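Local coordinates for TCP pilus virulence regulatory protein (Vibrio cholerae, PDB 5SUX) that probably activates transcription of toxin-coregulated pilus and other virulence genes as an AraC-family DNA-binding regulator, and here carries a naphthalene-based butenoic acid in its cupin-like domain, at residues K31-D36 and S57-K62; F7-Y12 and S82-S87. All coordinates share one frame; numbering follows the deposited sequence.

Interaction 1 of 2, residues K31-D36 and S57-K62. With 70H ((3E)-4-(8-methylnaphthalen-1-yl)but-3-enoic acid), chain B.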
loop_
_atom_site.group_PDB
_atom_site.type_symbol
_atom_site.label_atom_id
_atom_site.label_comp_id
_atom_site.label_asym_id
_atom_site.label_seq_id
_atom_site.Cartn_x
_atom_site.Cartn_y
_atom_site.Cartn_z
ATOM N N LYS A 31 0.224 3.969 -1.114
ATOM C CA LYS A 31 0.445 4.277 0.288
ATOM C C LYS A 31 1.791 4.961 0.457
ATOM O O LYS A 31 2.705 4.789 -0.354
ATOM C CB LYS A 31 0.408 3.015 1.162
ATOM C CG LYS A 31 -0.934 2.309 1.202
ATOM C CD LYS A 31 -0.863 1.065 2.070
ATOM C CE LYS A 31 -1.948 0.069 1.699
ATOM N NZ LYS A 31 -3.301 0.545 2.101
ATOM N N MET A 32 1.900 5.742 1.526
ATOM C CA MET A 32 3.171 6.298 1.956
ATOM C C MET A 32 3.182 6.354 3.473
ATOM O O MET A 32 2.140 6.544 4.106
ATOM C CB MET A 32 3.426 7.690 1.364
ATOM C CG MET A 32 2.292 8.681 1.545
ATOM S SD MET A 32 2.521 10.153 0.529
ATOM C CE MET A 32 2.389 9.447 -1.107
ATOM N N PHE A 33 4.364 6.168 4.056
ATOM C CA PHE A 33 4.489 6.225 5.503
ATOM C C PHE A 33 5.831 6.826 5.896
ATOM O O PHE A 33 6.776 6.877 5.104
ATOM C CB PHE A 33 4.295 4.840 6.152
ATOM C CG PHE A 33 5.362 3.833 5.815
ATOM C CD1 PHE A 33 5.190 2.947 4.764
ATOM C CD2 PHE A 33 6.517 3.742 6.578
ATOM C CE1 PHE A 33 6.159 2.004 4.466
ATOM C CE2 PHE A 33 7.490 2.806 6.283
ATOM C CZ PHE A 33 7.310 1.932 5.229
ATOM N N TRP A 34 5.888 7.294 7.141
ATOM C CA TRP A 34 7.079 7.906 7.712
ATOM C C TRP A 34 6.948 7.874 9.227
ATOM O O TRP A 34 5.851 7.710 9.769
ATOM C CB TRP A 34 7.268 9.346 7.220
ATOM C CG TRP A 34 6.199 10.293 7.691
ATOM C CD1 TRP A 34 6.270 11.149 8.753
ATOM C CD2 TRP A 34 4.900 10.475 7.116
ATOM N NE1 TRP A 34 5.096 11.853 8.874
ATOM C CE2 TRP A 34 4.239 11.457 7.881
ATOM C CE3 TRP A 34 4.231 9.903 6.030
ATOM C CZ2 TRP A 34 2.943 11.879 7.594
ATOM C CZ3 TRP A 34 2.946 10.322 5.747
ATOM C CH2 TRP A 34 2.317 11.301 6.524
ATOM N N ILE A 35 8.078 8.034 9.904
ATOM C CA ILE A 35 8.103 8.111 11.359
ATOM C C ILE A 35 8.193 9.574 11.765
ATOM O O ILE A 35 8.722 10.416 11.029
ATOM C CB ILE A 35 9.263 7.285 11.955
ATOM C CG1 ILE A 35 10.615 7.869 11.540
ATOM C CG2 ILE A 35 9.154 5.828 11.521
ATOM C CD1 ILE A 35 11.797 7.105 12.095
ATOM N N ASP A 36 7.660 9.887 12.946
ATOM C CA ASP A 36 7.605 11.268 13.406
ATOM C C ASP A 36 8.860 11.700 14.150
ATOM O O ASP A 36 9.100 12.907 14.281
ATOM C CB ASP A 36 6.382 11.482 14.306
ATOM C CG ASP A 36 6.514 10.796 15.656
ATOM O OD1 ASP A 36 7.289 9.822 15.772
ATOM O OD2 ASP A 36 5.834 11.235 16.608
ATOM N N SER A 57 12.376 10.767 6.185
ATOM C CA SER A 57 12.314 9.715 5.178
ATOM C C SER A 57 10.858 9.361 4.895
ATOM O O SER A 57 10.130 8.942 5.800
ATOM C CB SER A 57 13.081 8.480 5.647
ATOM O OG SER A 57 14.383 8.821 6.091
ATOM N N ILE A 58 10.442 9.525 3.643
ATOM C CA ILE A 58 9.104 9.154 3.197
ATOM C C ILE A 58 9.226 7.887 2.361
ATOM O O ILE A 58 9.976 7.854 1.378
ATOM C CB ILE A 58 8.445 10.283 2.390
ATOM C CG1 ILE A 58 8.474 11.594 3.178
ATOM C CG2 ILE A 58 7.013 9.914 2.025
ATOM C CD1 ILE A 58 7.606 11.587 4.411
ATOM N N ILE A 59 8.494 6.844 2.746
ATOM C CA ILE A 59 8.532 5.557 2.060
ATOM C C ILE A 59 7.251 5.408 1.253
ATOM O O ILE A 59 6.149 5.501 1.806
ATOM C CB ILE A 59 8.696 4.390 3.044
ATOM C CG1 ILE A 59 9.985 4.550 3.848
ATOM C CG2 ILE A 59 8.711 3.068 2.291
ATOM C CD1 ILE A 59 11.227 4.323 3.030
ATOM N N LEU A 60 7.395 5.165 -0.048
ATOM C CA LEU A 60 6.272 5.023 -0.964
ATOM C C LEU A 60 6.077 3.553 -1.315
ATOM O O LEU A 60 7.045 2.843 -1.605
ATOM C CB LEU A 60 6.495 5.830 -2.251
ATOM C CG LEU A 60 6.724 7.347 -2.216
ATOM C CD1 LEU A 60 5.670 8.045 -1.379
ATOM C CD2 LEU A 60 8.131 7.724 -1.746
ATOM N N LEU A 61 4.825 3.102 -1.294
ATOM C CA LEU A 61 4.474 1.728 -1.628
ATOM C C LEU A 61 3.566 1.725 -2.850
ATOM O O LEU A 61 2.507 2.362 -2.845
ATOM C CB LEU A 61 3.790 1.027 -0.450
ATOM C CG LEU A 61 4.603 0.957 0.846
ATOM C CD1 LEU A 61 3.811 0.254 1.939
ATOM C CD2 LEU A 61 5.940 0.266 0.615
ATOM N N LYS A 62 3.975 0.992 -3.882
ATOM C CA LYS A 62 3.305 1.036 -5.174
ATOM C C LYS A 62 2.027 0.205 -5.165
ATOM O O LYS A 62 1.991 -0.900 -4.617
ATOM C CB LYS A 62 4.252 0.530 -6.263
ATOM C CG LYS A 62 3.773 0.740 -7.686
ATOM C CD LYS A 62 4.670 -0.014 -8.659
ATOM C CE LYS A 62 4.826 0.735 -9.970
ATOM N NZ LYS A 62 4.511 -0.111 -11.153
HETATM C C10 70H B . -1.457 -1.488 7.546
HETATM C C11 70H B . -2.372 -1.846 6.392
HETATM C C12 70H B . -2.774 -0.615 5.610
HETATM C C15 70H B . 4.099 0.456 9.576
HETATM C C01 70H B . 2.257 -0.123 5.738
HETATM C C02 70H B . 2.799 0.032 7.149
HETATM C C03 70H B . 2.117 -0.344 8.377
HETATM C C04 70H B . 2.795 -0.119 9.554
HETATM C C05 70H B . 2.233 -0.444 10.824
HETATM C C06 70H B . 0.975 -1.008 10.910
HETATM C C07 70H B . 0.268 -1.248 9.737
HETATM C C08 70H B . 0.791 -0.937 8.485
HETATM C C09 70H B . -0.140 -1.285 7.334
HETATM O O13 70H B . -3.241 -0.741 4.450
HETATM O O14 70H B . -2.649 0.533 6.114
HETATM C C16 70H B . 4.733 0.808 8.400
HETATM C C17 70H B . 4.074 0.591 7.198
HETATM O O HOH W 1 10.345 8.022 8.250
#
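The F33 ring is sandwiched between the opposite strand and the ligand 70H. I59 CB sits over one face, a CH-pi contact 3.7 Å from the ring centroid, and 70H C17 of the naphthalene lies over the centre of the other, 3.5 Å above the ring plane. At the rim L61 CD1 approaches F33 CE1 in the plane of the ring, 3.9 Å away. With CG between the backbone N and the carbonyl carbon (chi1 66°), the F33 ring leans across to its hydrogen-bonded partner I59, its CG2 3.4 Å from F33 CZ. K31, on the same face, leads away and bends at its end, so that NZ donates a hydrogen bond to carboxylate O13 of 70H, 2.7 Å away; N28 OD1 accepts another. M32, W34, I58 and L60 occupy the other face, where L60 CD1 lies against M32 CB at 3.6 Å and the group packs on helices 121-131 and 141-159. Paired backbone bonds join K31 to L61 and F33 to I59, and beyond them one water bridges I35 N and S57 O. This is an antiparallel strand pair of a cupin-like domain, one face lining the ligand pocket and the other packed on two helices.

Interaction 2 of 2, residues F7-Y12 and S82-S87. With 70H ((3E)-4-(8-methylnaphthalen-1-yl)but-3-enoic acid), chain B.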
loop_
_atom_site.group_PDB
_atom_site.type_symbol
_atom_site.label_atom_id
_atom_site.label_comp_id
_atom_site.label_asym_id
_atom_site.label_seq_id
_atom_site.Cartn_x
_atom_site.Cartn_y
_atom_site.Cartn_z
ATOM N N PHE A 7 -8.138 10.683 1.066
ATOM C CA PHE A 7 -7.059 10.066 1.820
ATOM C C PHE A 7 -7.624 9.310 3.012
ATOM O O PHE A 7 -8.581 9.761 3.649
ATOM C CB PHE A 7 -6.049 11.113 2.311
ATOM C CG PHE A 7 -5.532 12.016 1.226
ATOM C CD1 PHE A 7 -4.426 11.653 0.475
ATOM C CD2 PHE A 7 -6.150 13.227 0.961
ATOM C CE1 PHE A 7 -3.947 12.482 -0.523
ATOM C CE2 PHE A 7 -5.674 14.060 -0.036
ATOM C CZ PHE A 7 -4.572 13.686 -0.779
ATOM N N GLN A 8 -7.028 8.158 3.304
ATOM C CA GLN A 8 -7.299 7.404 4.520
ATOM C C GLN A 8 -6.002 7.319 5.309
ATOM O O GLN A 8 -4.960 6.951 4.756
ATOM C CB GLN A 8 -7.844 6.007 4.200
ATOM C CG GLN A 8 -8.428 5.266 5.399
ATOM C CD GLN A 8 -7.365 4.668 6.300
ATOM O OE1 GLN A 8 -6.291 4.280 5.839
ATOM N NE2 GLN A 8 -7.657 4.595 7.594
ATOM N N THR A 9 -6.062 7.666 6.594
ATOM C CA THR A 9 -4.862 7.865 7.394
ATOM C C THR A 9 -4.955 7.113 8.715
ATOM O O THR A 9 -6.037 6.963 9.292
ATOM C CB THR A 9 -4.623 9.355 7.670
ATOM O OG1 THR A 9 -5.758 9.901 8.354
ATOM C CG2 THR A 9 -4.413 10.113 6.366
ATOM N N ASN A 10 -3.798 6.653 9.189
ATOM C CA ASN A 10 -3.681 5.976 10.473
ATOM C C ASN A 10 -2.320 6.298 11.075
ATOM O O ASN A 10 -1.354 6.564 10.353
ATOM C CB ASN A 10 -3.848 4.456 10.339
ATOM C CG ASN A 10 -5.276 4.048 10.034
ATOM O OD1 ASN A 10 -5.597 3.658 8.913
ATOM N ND2 ASN A 10 -6.141 4.134 11.038
ATOM N N VAL A 11 -2.255 6.277 12.405
ATOM C CA VAL A 11 -1.015 6.488 13.143
ATOM C C VAL A 11 -0.822 5.315 14.092
ATOM O O VAL A 11 -1.728 4.983 14.865
ATOM C CB VAL A 11 -1.024 7.818 13.920
ATOM C CG1 VAL A 11 0.248 7.963 14.742
ATOM C CG2 VAL A 11 -1.173 8.988 12.966
ATOM N N TYR A 12 0.354 4.692 14.034
ATOM C CA TYR A 12 0.675 3.517 14.833
ATOM C C TYR A 12 1.858 3.818 15.742
ATOM O O TYR A 12 2.755 4.581 15.373
ATOM C CB TYR A 12 1.005 2.320 13.937
ATOM C CG TYR A 12 -0.060 2.005 12.915
ATOM C CD1 TYR A 12 -1.150 1.210 13.246
ATOM C CD2 TYR A 12 0.026 2.495 11.619
ATOM C CE1 TYR A 12 -2.126 0.914 12.315
ATOM C CE2 TYR A 12 -0.947 2.204 10.681
ATOM C CZ TYR A 12 -2.020 1.412 11.033
ATOM O OH TYR A 12 -2.992 1.119 10.101
ATOM N N SER A 82 3.092 7.136 10.709
ATOM C CA SER A 82 1.912 7.643 10.022
ATOM C C SER A 82 1.802 6.976 8.659
ATOM O O SER A 82 2.783 6.932 7.912
ATOM C CB SER A 82 1.986 9.162 9.858
ATOM O OG SER A 82 2.081 9.807 11.116
ATOM N N VAL A 83 0.619 6.459 8.338
ATOM C CA VAL A 83 0.370 5.793 7.064
ATOM C C VAL A 83 -0.787 6.495 6.370
ATOM O O VAL A 83 -1.865 6.651 6.956
ATOM C CB VAL A 83 0.065 4.295 7.249
ATOM C CG1 VAL A 83 -0.114 3.618 5.896
ATOM C CG2 VAL A 83 1.169 3.617 8.046
ATOM N N ILE A 84 -0.564 6.920 5.130
ATOM C CA ILE A 84 -1.594 7.532 4.299
ATOM C C ILE A 84 -1.916 6.579 3.159
ATOM O O ILE A 84 -1.009 6.083 2.481
ATOM C CB ILE A 84 -1.149 8.899 3.749
ATOM C CG1 ILE A 84 -0.930 9.897 4.884
ATOM C CG2 ILE A 84 -2.177 9.439 2.763
ATOM C CD1 ILE A 84 -0.470 11.257 4.405
ATOM N N THR A 85 -3.203 6.321 2.951
ATOM C CA THR A 85 -3.681 5.567 1.801
ATOM C C THR A 85 -4.437 6.517 0.883
ATOM O O THR A 85 -5.378 7.187 1.319
ATOM C CB THR A 85 -4.580 4.405 2.229
ATOM O OG1 THR A 85 -3.883 3.582 3.174
ATOM C CG2 THR A 85 -4.970 3.561 1.022
ATOM N N ILE A 86 -4.020 6.580 -0.378
ATOM C CA ILE A 86 -4.551 7.544 -1.336
ATOM C C ILE A 86 -5.585 6.852 -2.213
ATOM O O ILE A 86 -5.296 5.819 -2.830
ATOM C CB ILE A 86 -3.426 8.155 -2.187
ATOM C CG1 ILE A 86 -2.292 8.650 -1.287
ATOM C CG2 ILE A 86 -3.962 9.296 -3.025
ATOM C CD1 ILE A 86 -1.078 9.119 -2.050
ATOM N N SER A 87 -6.785 7.423 -2.275
ATOM C CA SER A 87 -7.866 6.825 -3.045
ATOM C C SER A 87 -7.559 6.862 -4.538
ATOM O O SER A 87 -6.862 7.754 -5.033
ATOM C CB SER A 87 -9.184 7.548 -2.772
ATOM O OG SER A 87 -9.254 8.765 -3.495
HETATM C C10 70H B . -1.457 -1.488 7.546
HETATM C C11 70H B . -2.372 -1.846 6.392
HETATM C C12 70H B . -2.774 -0.615 5.610
HETATM C C15 70H B . 4.099 0.456 9.576
HETATM C C01 70H B . 2.257 -0.123 5.738
HETATM C C02 70H B . 2.799 0.032 7.149
HETATM C C03 70H B . 2.117 -0.344 8.377
HETATM C C04 70H B . 2.795 -0.119 9.554
HETATM C C05 70H B . 2.233 -0.444 10.824
HETATM C C06 70H B . 0.975 -1.008 10.910
HETATM C C07 70H B . 0.268 -1.248 9.737
HETATM C C08 70H B . 0.791 -0.937 8.485
HETATM C C09 70H B . -0.140 -1.285 7.334
HETATM O O13 70H B . -3.241 -0.741 4.450
HETATM O O14 70H B . -2.649 0.533 6.114
HETATM C C16 70H B . 4.733 0.808 8.400
HETATM C C17 70H B . 4.074 0.591 7.198
HETATM O O HOH W 2 -3.683 4.299 5.877
#
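Q8 and T85 form a hydrogen-bonded antiparallel pair whose backbone groups answer each other in both directions, T85 N reaching Q8 O at 2.6 Å and Q8 N reaching T85 O at 2.8 Å. Two residues on, N10 and V83 repeat the exchange. Between these pairs T9 CA lies 3.3 Å from V83 O in a CA-H...O contact, a further weak interaction for that carbonyl. Polar side chains meet on the ligand-side face. Q8 extends with CG anti to the backbone N (chi1 -168°) and then bends, which lays its amide along its own strand toward N10: NE2 donates to N10 OD1 at 2.6 Å, with the acceptor in the amide plane of Q8 but the donor well above the carbonyl plane of N10. Q8 OE1 is hydrogen-bonded, probably as acceptor, to a water 2.6 Å away that also hydrogen-bonds T85 OG1, and K230 NZ is a further donor to OE1. Y12 takes 70H C06 over the centre of its ring and V83 CG2 at its edge, 3.7 Å from Y12 CE2; its hydroxyl is paired with that of Y266. Strand 31-35 flanks strand 79-86 on the side away from 7-14. On the face bearing F7, T9 and I84, helix 121-131 packs against the sheet, helix 141-159 meets F7 and I86, and S87 caps the helix that follows.

In the fold
Strand 7-14 opens the chain, and its pairing with strand 79-86 in interaction 2 closes a long loop that brings the two ends of the cupin-like region's first eight strands together. Interaction 1 is a shorter closure within that span: 31-35 pairs with 57-61 after the excursion through strands 40-44 and 49-53 of the second sheet. The contacts therefore nest rather than cross. They are joined through strands 31-35 and 79-86, which are sheet neighbours, with M32 O 2.9 Å from I84 N and W34 CH2 packed on I84 CD1. Together they set out four adjacent strands, and both contribute to the 70H site.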